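Local coordinates for protein stress response kinase A (PDB 1ZYL) that phosphorylates itself and other proteins on serine and threonine as an ATP- and magnesium-dependent kinase, and probably protects the bacterium against oxidative stress, at residues 151-156 with 273-278; 55-60 with 102-107; 225-230 with 260-265. All blocks are in the same frame, centred on the assembly; numbering follows the deposited sequence.

Overall arrangement
Contact 2 belongs to the N-terminal, sheet-bearing part of this kinase fold, while contacts 1 and 3 lie in the mainly helical remainder; the centres of contacts 2 and 3 are about 30 Å apart, on opposite sides of the centre of the chain. Contact 1 packs helix 149-161 on helix 266-283 with apolar and aromatic groups and no bond between them, and is only partly buried. Contact 3 is the more fully buried, and there a carboxylate meets a backbone N-H. They are linked along the chain without touching, since residues 260-265 run directly into helix 266-283. In contact 2, also partly buried, backbone bonds join adjacent strands and aromatic rings line both faces.

Contact 1 (151-156 with 273-278); sequences EYLIEP and RLVYYL
Tyr152 and Tyr276 mark the crossing of two helical segments, 151-156 and 273-278, with their CA atoms 5.1 Å apart. The segment axes approach to 8.0 Å at an angle of 46°, and no hydrogen bond joins them. The first segment is irregular: a wider pi-type turn spans 151-154, and the helix kinks at Pro156, whose ring nitrogen carries no hydrogen to bond to the preceding turn. The two tyrosine rings sit obliquely, centroids 5.2 Å apart and planes at 41°, so neither lies flat on the other; Tyr152 CD2 instead leans on Tyr276 CB at 3.8 Å. With its CG anti to the backbone N (chi1 179°), Tyr276 reaches across to the first helix, where its ring atom CD1 lies by the carbonyl oxygen of Glu151 and 4.1 Å from Pro156 CG, the ring tilted to both. Val275 works with two branches: CG1 lies near Tyr152 O at 3.5 Å, while CG2 touches Pro156 CB at 3.8 Å. A short, branched residue suits this place, since it fills the angle between the helices without pushing them apart. The polar ends turn elsewhere: Glu151 forms a salt bridge with Arg222, and Arg273 one with Asp201, inferred to be the catalytic proton acceptor, so this helix pair stands beside the active site. Leu153 also packs on Ile182 and Val185 of helix 171-188, and Leu274 and Leu278 carry helix 266-283 onto helix 300-316.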
loop_
_atom_site.group_PDB
_atom_site.type_symbol
_atom_site.label_atom_id
_atom_site.label_comp_id
_atom_site.label_asym_id
_atom_site.label_seq_id
_atom_site.Cartn_x
_atom_site.Cartn_y
_atom_site.Cartn_z
ATOM N N GLU A 151 -13.945 0.190 -4.516
ATOM C CA GLU A 151 -13.171 -0.388 -3.421
ATOM C C GLU A 151 -12.727 0.627 -2.384
ATOM O O GLU A 151 -12.668 0.331 -1.189
ATOM C CB GLU A 151 -11.923 -1.079 -3.977
ATOM C CG GLU A 151 -11.064 -1.738 -2.922
ATOM C CD GLU A 151 -9.782 -2.278 -3.492
ATOM O OE1 GLU A 151 -9.157 -3.164 -2.862
ATOM O OE2 GLU A 151 -9.393 -1.804 -4.577
ATOM N N TYR A 152 -12.405 1.825 -2.847
ATOM C CA TYR A 152 -11.930 2.856 -1.950
ATOM C C TYR A 152 -12.983 3.683 -1.237
ATOM O O TYR A 152 -12.761 4.087 -0.102
ATOM C CB TYR A 152 -10.948 3.768 -2.692
ATOM C CG TYR A 152 -9.564 3.172 -2.758
ATOM C CD1 TYR A 152 -9.254 2.167 -3.671
ATOM C CD2 TYR A 152 -8.578 3.570 -1.855
ATOM C CE1 TYR A 152 -7.991 1.572 -3.681
ATOM C CE2 TYR A 152 -7.321 2.989 -1.854
ATOM C CZ TYR A 152 -7.028 1.992 -2.767
ATOM O OH TYR A 152 -5.765 1.444 -2.773
ATOM N N LEU A 153 -14.125 3.916 -1.876
ATOM C CA LEU A 153 -15.180 4.725 -1.259
ATOM C C LEU A 153 -16.516 4.046 -0.932
ATOM O O LEU A 153 -16.909 3.964 0.235
ATOM C CB LEU A 153 -15.476 5.951 -2.126
ATOM C CG LEU A 153 -14.328 6.906 -2.421
ATOM C CD1 LEU A 153 -14.842 8.081 -3.217
ATOM C CD2 LEU A 153 -13.722 7.373 -1.127
ATOM N N ILE A 154 -17.220 3.572 -1.954
ATOM C CA ILE A 154 -18.521 2.969 -1.729
ATOM C C ILE A 154 -18.551 1.743 -0.820
ATOM O O ILE A 154 -19.463 1.616 -0.005
ATOM C CB ILE A 154 -19.228 2.650 -3.065
ATOM C CG1 ILE A 154 -18.432 1.617 -3.854
ATOM C CG2 ILE A 154 -19.376 3.927 -3.882
ATOM C CD1 ILE A 154 -19.089 1.218 -5.165
ATOM N N GLU A 155 -17.569 0.850 -0.938
ATOM C CA GLU A 155 -17.547 -0.342 -0.087
ATOM C C GLU A 155 -17.366 0.058 1.374
ATOM O O GLU A 155 -18.127 -0.369 2.247
ATOM C CB GLU A 155 -16.438 -1.304 -0.515
ATOM C CG GLU A 155 -16.866 -2.286 -1.575
ATOM C CD GLU A 155 -15.842 -3.386 -1.789
ATOM O OE1 GLU A 155 -14.817 -3.129 -2.455
ATOM O OE2 GLU A 155 -16.057 -4.510 -1.278
ATOM N N PRO A 156 -16.344 0.871 1.665
ATOM C CA PRO A 156 -16.129 1.301 3.047
ATOM C C PRO A 156 -17.389 1.975 3.614
ATOM O O PRO A 156 -17.834 1.652 4.714
ATOM C CB PRO A 156 -14.959 2.262 2.921
ATOM C CG PRO A 156 -14.152 1.626 1.839
ATOM C CD PRO A 156 -15.206 1.257 0.814
ATOM N N ARG A 273 -7.488 7.117 0.299
ATOM C CA ARG A 273 -6.698 6.306 1.220
ATOM C C ARG A 273 -7.214 6.504 2.636
ATOM O O ARG A 273 -7.133 5.613 3.490
ATOM C CB ARG A 273 -5.224 6.718 1.163
ATOM C CG ARG A 273 -4.333 5.950 2.130
ATOM C CD ARG A 273 -2.928 6.519 2.183
ATOM N NE ARG A 273 -1.960 5.698 1.466
ATOM C CZ ARG A 273 -1.339 4.643 1.989
ATOM N NH1 ARG A 273 -1.586 4.282 3.243
ATOM N NH2 ARG A 273 -0.471 3.953 1.256
ATOM N N LEU A 274 -7.750 7.689 2.879
ATOM C CA LEU A 274 -8.254 8.018 4.192
ATOM C C LEU A 274 -9.469 7.193 4.542
ATOM O O LEU A 274 -9.495 6.529 5.578
ATOM C CB LEU A 274 -8.591 9.504 4.260
ATOM C CG LEU A 274 -7.893 10.304 5.349
ATOM C CD1 LEU A 274 -6.407 10.018 5.356
ATOM C CD2 LEU A 274 -8.157 11.762 5.101
ATOM N N VAL A 275 -10.472 7.222 3.679
ATOM C CA VAL A 275 -11.682 6.479 3.953
ATOM C C VAL A 275 -11.498 4.965 3.871
ATOM O O VAL A 275 -12.123 4.228 4.626
ATOM C CB VAL A 275 -12.819 6.941 3.029
ATOM C CG1 VAL A 275 -12.305 7.056 1.625
ATOM C CG2 VAL A 275 -13.979 5.971 3.093
ATOM N N TYR A 276 -10.638 4.490 2.980
ATOM C CA TYR A 276 -10.438 3.052 2.883
ATOM C C TYR A 276 -9.754 2.513 4.135
ATOM O O TYR A 276 -10.122 1.454 4.651
ATOM C CB TYR A 276 -9.600 2.681 1.649
ATOM C CG TYR A 276 -9.340 1.186 1.531
ATOM C CD1 TYR A 276 -10.369 0.301 1.196
ATOM C CD2 TYR A 276 -8.084 0.654 1.815
ATOM C CE1 TYR A 276 -10.153 -1.082 1.155
ATOM C CE2 TYR A 276 -7.855 -0.722 1.777
ATOM C CZ TYR A 276 -8.892 -1.586 1.449
ATOM O OH TYR A 276 -8.662 -2.949 1.420
ATOM N N TYR A 277 -8.758 3.248 4.618
ATOM C CA TYR A 277 -7.998 2.848 5.801
ATOM C C TYR A 277 -8.861 2.584 7.039
ATOM O O TYR A 277 -8.484 1.810 7.923
ATOM C CB TYR A 277 -6.940 3.913 6.101
ATOM C CG TYR A 277 -6.204 3.722 7.397
ATOM C CD1 TYR A 277 -6.700 4.251 8.581
ATOM C CD2 TYR A 277 -5.000 3.023 7.443
ATOM C CE1 TYR A 277 -6.018 4.097 9.788
ATOM C CE2 TYR A 277 -4.300 2.857 8.652
ATOM C CZ TYR A 277 -4.820 3.401 9.820
ATOM O OH TYR A 277 -4.149 3.264 11.014
ATOM N N LEU A 278 -10.019 3.225 7.102
ATOM C CA LEU A 278 -10.894 3.029 8.240
ATOM C C LEU A 278 -11.572 1.680 8.128
ATOM O O LEU A 278 -11.742 0.988 9.125
ATOM C CB LEU A 278 -11.935 4.151 8.324
ATOM C CG LEU A 278 -11.690 5.250 9.364
ATOM C CD1 LEU A 278 -10.367 5.935 9.121
ATOM C CD2 LEU A 278 -12.816 6.250 9.300
#

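Contact 2 (55-60 with 102-107); sequences KFYRPE and YFAVFP
Phe56 and Phe103 lie side by side on one face of the five-stranded antiparallel sheet at the heart of the N-terminal lobe of this kinase fold, joining strand 52-57 to strand 101-107. Their rings make an offset stack, planes only 6° apart and centroids separated by 4.8 Å. The slip between them brings CB of Phe103 over the middle of the Phe56 ring, 3.8 Å from its centroid, as a CH-pi contact. Phe103 owes this to a first torsion of 64°, which sets CG between its backbone N and carbonyl carbon and turns the ring to run alongside its neighbour; it also meets His23 edge-to-face. Flat, apolar rings suit this side, where Leu11 packs on Phe56 and Leu96 of the next strand on Phe103.

The strands are held in register by the hydrogen-bonded pair of Lys55 and Ala104: Lys55 N gives to Ala104 O at 2.9 Å, nearly straight, and Ala104 N returns a bond to Lys55 O at 3.1 Å. A further bond from Tyr57 N to Tyr102 O is weak. Lys55, Tyr57, Tyr102 and Ala104 project from the other face, where Ala104 is small enough to leave room for the Tyr57 ring, whose CE2 comes edge-on to its CB at 4.1 Å; Ile67 and His71 of helix 64-79 lie against Tyr57. The aliphatic part of Lys55 passes Phe106, while its amine makes a long, weak ion pair with Asp217, inferred to bind magnesium, a placement reminiscent of the sheet lysine of protein kinases. The side chains of Tyr57 and Phe106 cross at about a right angle, with Tyr57 OH in the plane of the Phe106 ring and 3.6 Å from its edge atom CZ.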
loop_
_atom_site.group_PDB
_atom_site.type_symbol
_atom_site.label_atom_id
_atom_site.label_comp_id
_atom_site.label_asym_id
_atom_site.label_seq_id
_atom_site.Cartn_x
_atom_site.Cartn_y
_atom_site.Cartn_z
ATOM N N LYS A 55 6.401 -15.194 3.977
ATOM C CA LYS A 55 5.274 -14.299 4.071
ATOM C C LYS A 55 4.039 -15.151 3.908
ATOM O O LYS A 55 3.861 -15.795 2.873
ATOM C CB LYS A 55 5.335 -13.252 2.955
ATOM C CG LYS A 55 4.499 -11.979 3.181
ATOM C CD LYS A 55 4.557 -11.066 1.946
ATOM C CE LYS A 55 4.161 -9.607 2.250
ATOM N NZ LYS A 55 5.258 -8.774 2.866
ATOM N N PHE A 56 3.202 -15.185 4.937
ATOM C CA PHE A 56 1.972 -15.940 4.851
ATOM C C PHE A 56 0.867 -14.965 4.560
ATOM O O PHE A 56 0.475 -14.184 5.414
ATOM C CB PHE A 56 1.680 -16.689 6.143
ATOM C CG PHE A 56 2.392 -17.995 6.247
ATOM C CD1 PHE A 56 3.767 -18.038 6.440
ATOM C CD2 PHE A 56 1.692 -19.185 6.132
ATOM C CE1 PHE A 56 4.436 -19.250 6.520
ATOM C CE2 PHE A 56 2.350 -20.401 6.210
ATOM C CZ PHE A 56 3.727 -20.435 6.405
ATOM N N TYR A 57 0.387 -15.002 3.329
ATOM C CA TYR A 57 -0.673 -14.120 2.899
ATOM C C TYR A 57 -1.917 -14.396 3.723
ATOM O O TYR A 57 -2.365 -15.534 3.815
ATOM C CB TYR A 57 -0.923 -14.346 1.412
ATOM C CG TYR A 57 0.231 -13.863 0.557
ATOM C CD1 TYR A 57 0.391 -12.505 0.285
ATOM C CD2 TYR A 57 1.180 -14.757 0.045
ATOM C CE1 TYR A 57 1.458 -12.040 -0.475
ATOM C CE2 TYR A 57 2.263 -14.296 -0.722
ATOM C CZ TYR A 57 2.393 -12.933 -0.974
ATOM O OH TYR A 57 3.455 -12.444 -1.700
ATOM N N ARG A 58 -2.467 -13.354 4.337
ATOM C CA ARG A 58 -3.650 -13.529 5.162
ATOM C C ARG A 58 -4.834 -14.024 4.337
ATOM O O ARG A 58 -5.227 -13.414 3.338
ATOM C CB ARG A 58 -4.000 -12.222 5.914
ATOM C CG ARG A 58 -5.072 -11.307 5.301
ATOM C CD ARG A 58 -5.877 -10.576 6.399
ATOM N NE ARG A 58 -5.036 -9.758 7.280
ATOM C CZ ARG A 58 -5.244 -9.619 8.586
ATOM N NH1 ARG A 58 -4.445 -8.865 9.325
ATOM N NH2 ARG A 58 -6.251 -10.250 9.158
ATOM N N PRO A 59 -5.404 -15.165 4.736
ATOM C CA PRO A 59 -6.546 -15.746 4.034
ATOM C C PRO A 59 -7.666 -14.742 3.815
ATOM O O PRO A 59 -7.801 -13.779 4.561
ATOM C CB PRO A 59 -6.957 -16.902 4.944
ATOM C CG PRO A 59 -6.437 -16.487 6.298
ATOM C CD PRO A 59 -5.096 -15.926 5.959
ATOM N N GLU A 60 -8.446 -14.971 2.766
ATOM C CA GLU A 60 -9.571 -14.119 2.403
ATOM C C GLU A 60 -9.238 -12.784 1.744
ATOM O O GLU A 60 -10.117 -12.135 1.184
ATOM C CB GLU A 60 -10.449 -13.885 3.625
ATOM C CG GLU A 60 -10.884 -15.182 4.267
ATOM C CD GLU A 60 -11.001 -16.304 3.248
ATOM O OE1 GLU A 60 -11.775 -16.155 2.272
ATOM O OE2 GLU A 60 -10.311 -17.330 3.423
ATOM N N TYR A 102 -1.579 -19.578 2.090
ATOM C CA TYR A 102 -0.687 -19.476 0.940
ATOM C C TYR A 102 0.542 -18.782 1.493
ATOM O O TYR A 102 0.471 -18.164 2.549
ATOM C CB TYR A 102 -1.287 -18.581 -0.134
ATOM C CG TYR A 102 -2.405 -19.186 -0.932
ATOM C CD1 TYR A 102 -2.145 -20.113 -1.940
ATOM C CD2 TYR A 102 -3.719 -18.774 -0.737
ATOM C CE1 TYR A 102 -3.171 -20.606 -2.747
ATOM C CE2 TYR A 102 -4.751 -19.257 -1.534
ATOM C CZ TYR A 102 -4.470 -20.167 -2.542
ATOM O OH TYR A 102 -5.481 -20.583 -3.377
ATOM N N PHE A 103 1.667 -18.875 0.797
ATOM C CA PHE A 103 2.866 -18.198 1.263
ATOM C C PHE A 103 3.968 -18.213 0.228
ATOM O O PHE A 103 3.937 -19.008 -0.711
ATOM C CB PHE A 103 3.380 -18.818 2.562
ATOM C CG PHE A 103 3.826 -20.250 2.433
ATOM C CD1 PHE A 103 2.916 -21.262 2.154
ATOM C CD2 PHE A 103 5.152 -20.599 2.657
ATOM C CE1 PHE A 103 3.323 -22.599 2.107
ATOM C CE2 PHE A 103 5.565 -21.936 2.611
ATOM C CZ PHE A 103 4.651 -22.933 2.338
ATOM N N ALA A 104 4.936 -17.319 0.406
ATOM C CA ALA A 104 6.071 -17.204 -0.492
ATOM C C ALA A 104 7.303 -16.894 0.345
ATOM O O ALA A 104 7.190 -16.500 1.502
ATOM C CB ALA A 104 5.826 -16.098 -1.505
ATOM N N VAL A 105 8.480 -17.073 -0.239
ATOM C CA VAL A 105 9.726 -16.818 0.469
ATOM C C VAL A 105 10.522 -15.762 -0.282
ATOM O O VAL A 105 10.720 -15.876 -1.487
ATOM C CB VAL A 105 10.572 -18.111 0.590
ATOM C CG1 VAL A 105 11.762 -17.867 1.483
ATOM C CG2 VAL A 105 9.719 -19.245 1.152
ATOM N N PHE A 106 10.972 -14.730 0.420
ATOM C CA PHE A 106 11.735 -13.677 -0.235
ATOM C C PHE A 106 13.121 -13.505 0.358
ATOM O O PHE A 106 13.312 -13.637 1.569
ATOM C CB PHE A 106 11.015 -12.327 -0.146
ATOM C CG PHE A 106 9.634 -12.326 -0.723
ATOM C CD1 PHE A 106 8.581 -12.914 -0.039
ATOM C CD2 PHE A 106 9.384 -11.720 -1.948
ATOM C CE1 PHE A 106 7.297 -12.898 -0.568
ATOM C CE2 PHE A 106 8.103 -11.698 -2.487
ATOM C CZ PHE A 106 7.056 -12.289 -1.796
ATOM N N PRO A 107 14.109 -13.196 -0.495
ATOM C CA PRO A 107 15.500 -12.988 -0.086
ATOM C C PRO A 107 15.588 -11.789 0.846
ATOM O O PRO A 107 15.447 -10.654 0.401
ATOM C CB PRO A 107 16.210 -12.713 -1.408
ATOM C CG PRO A 107 15.375 -13.444 -2.413
ATOM C CD PRO A 107 13.980 -13.138 -1.963
#

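Contact 3 (225-230 with 260-265); sequences PAVQDL and TAEIGL
Glu262 OE2 accepts the backbone N-H of Val227 at 3.0 Å, a nearly straight bond (165°) that meets the oxygen almost in line with its C-O bond. The backbone N of Ala226 is also close, but its N-H is badly aimed and makes no bond. Glutamate is long enough for the task: with its CG anti to the carbonyl carbon (chi1 -63°) and an extended chain beyond, it carries the carboxylate from the 3-10 segment 260-264 to the tight turns of 225-230. The bonded N-H of Val227 would probably help a buried carboxylate to keep its charge. Apolar groups flank the bond: Leu265 CD1 bridges Pro225 CB at 3.9 Å and Val227 CG2 at 4.0 Å, while Val227 CG1 meets Ile263 CD1 at 4.0 Å. Branched side chains suit a buried seam in which one residue must touch several others. With an alanine in place of Glu262, the buried N-H of Val227 is likely to be left without its acceptor and a gap to open beside Pro225 and Ala226. Two residues after Val227, Asp229 accepts hydrogen bonds from His133 and from the backbone N of His199, with a weak one from the backbone N of Gly200. In these ties just before Asp201, the inferred proton acceptor, Asp229 probably corresponds to the F-helix aspartate that steadies the catalytic loop in protein kinases, a mark of the C-terminal lobe of the kinase-like fold.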
loop_
_atom_site.group_PDB
_atom_site.type_symbol
_atom_site.label_atom_id
_atom_site.label_comp_id
_atom_site.label_asym_id
_atom_site.label_seq_id
_atom_site.Cartn_x
_atom_site.Cartn_y
_atom_site.Cartn_z
ATOM N N PRO A 225 -3.250 5.176 -11.330
ATOM C CA PRO A 225 -2.509 6.263 -11.975
ATOM C C PRO A 225 -1.113 6.400 -11.386
ATOM O O PRO A 225 -0.931 6.342 -10.162
ATOM C CB PRO A 225 -3.378 7.475 -11.692
ATOM C CG PRO A 225 -3.863 7.187 -10.329
ATOM C CD PRO A 225 -4.225 5.712 -10.367
ATOM N N ALA A 226 -0.131 6.590 -12.263
ATOM C CA ALA A 226 1.260 6.729 -11.856
ATOM C C ALA A 226 1.412 7.580 -10.600
ATOM O O ALA A 226 2.184 7.226 -9.707
ATOM C CB ALA A 226 2.077 7.308 -12.996
ATOM N N VAL A 227 0.677 8.689 -10.519
ATOM C CA VAL A 227 0.754 9.560 -9.346
ATOM C C VAL A 227 0.651 8.837 -8.011
ATOM O O VAL A 227 1.237 9.288 -7.022
ATOM C CB VAL A 227 -0.335 10.637 -9.336
ATOM C CG1 VAL A 227 0.248 11.949 -9.768
ATOM C CG2 VAL A 227 -1.477 10.238 -10.230
ATOM N N GLN A 228 -0.094 7.732 -7.987
ATOM C CA GLN A 228 -0.292 6.954 -6.765
ATOM C C GLN A 228 1.011 6.628 -6.057
ATOM O O GLN A 228 1.075 6.667 -4.834
ATOM C CB GLN A 228 -1.010 5.644 -7.071
ATOM C CG GLN A 228 -2.250 5.402 -6.241
ATOM C CD GLN A 228 -2.017 5.560 -4.755
ATOM O OE1 GLN A 228 -1.444 4.689 -4.099
ATOM N NE2 GLN A 228 -2.466 6.685 -4.214
ATOM N N ASP A 229 2.043 6.297 -6.830
ATOM C CA ASP A 229 3.344 5.940 -6.272
ATOM C C ASP A 229 4.241 7.158 -6.098
ATOM O O ASP A 229 5.425 7.020 -5.777
ATOM C CB ASP A 229 4.048 4.923 -7.178
ATOM C CG ASP A 229 3.347 3.577 -7.215
ATOM O OD1 ASP A 229 3.586 2.814 -8.172
ATOM O OD2 ASP A 229 2.567 3.277 -6.284
ATOM N N LEU A 230 3.686 8.351 -6.309
ATOM C CA LEU A 230 4.473 9.566 -6.170
ATOM C C LEU A 230 3.984 10.557 -5.126
ATOM O O LEU A 230 4.789 11.164 -4.420
ATOM C CB LEU A 230 4.573 10.285 -7.510
ATOM C CG LEU A 230 5.339 9.604 -8.645
ATOM C CD1 LEU A 230 5.391 10.564 -9.831
ATOM C CD2 LEU A 230 6.747 9.235 -8.198
ATOM N N THR A 260 1.619 15.524 -16.104
ATOM C CA THR A 260 1.436 16.547 -15.096
ATOM C C THR A 260 -0.009 16.654 -14.592
ATOM O O THR A 260 -0.244 16.896 -13.405
ATOM C CB THR A 260 1.889 17.910 -15.640
ATOM O OG1 THR A 260 3.062 17.730 -16.439
ATOM C CG2 THR A 260 2.230 18.853 -14.503
ATOM N N ALA A 261 -0.983 16.452 -15.472
ATOM C CA ALA A 261 -2.377 16.570 -15.054
ATOM C C ALA A 261 -2.786 15.619 -13.932
ATOM O O ALA A 261 -3.745 15.890 -13.217
ATOM C CB ALA A 261 -3.297 16.393 -16.240
ATOM N N GLU A 262 -2.069 14.509 -13.774
ATOM C CA GLU A 262 -2.396 13.548 -12.723
ATOM C C GLU A 262 -2.186 14.137 -11.339
ATOM O O GLU A 262 -2.626 13.559 -10.347
ATOM C CB GLU A 262 -1.552 12.279 -12.841
ATOM C CG GLU A 262 -1.762 11.484 -14.110
ATOM C CD GLU A 262 -0.992 10.176 -14.103
ATOM O OE1 GLU A 262 -0.637 9.705 -15.199
ATOM O OE2 GLU A 262 -0.749 9.616 -13.011
ATOM N N ILE A 263 -1.516 15.283 -11.273
ATOM C CA ILE A 263 -1.262 15.932 -9.994
ATOM C C ILE A 263 -2.580 16.402 -9.375
ATOM O O ILE A 263 -2.669 16.655 -8.169
ATOM C CB ILE A 263 -0.322 17.126 -10.182
ATOM C CG1 ILE A 263 0.977 16.646 -10.825
ATOM C CG2 ILE A 263 -0.027 17.791 -8.851
ATOM C CD1 ILE A 263 1.725 15.688 -9.979
ATOM N N GLY A 264 -3.606 16.497 -10.210
ATOM C CA GLY A 264 -4.906 16.928 -9.739
ATOM C C GLY A 264 -5.656 15.807 -9.050
ATOM O O GLY A 264 -6.630 16.039 -8.323
ATOM N N LEU A 265 -5.193 14.583 -9.267
ATOM C CA LEU A 265 -5.814 13.415 -8.663
ATOM C C LEU A 265 -5.301 13.145 -7.240
ATOM O O LEU A 265 -5.784 12.216 -6.585
ATOM C CB LEU A 265 -5.515 12.180 -9.512
ATOM C CG LEU A 265 -5.735 12.201 -11.024
ATOM C CD1 LEU A 265 -5.151 10.934 -11.642
ATOM C CD2 LEU A 265 -7.213 12.294 -11.327
#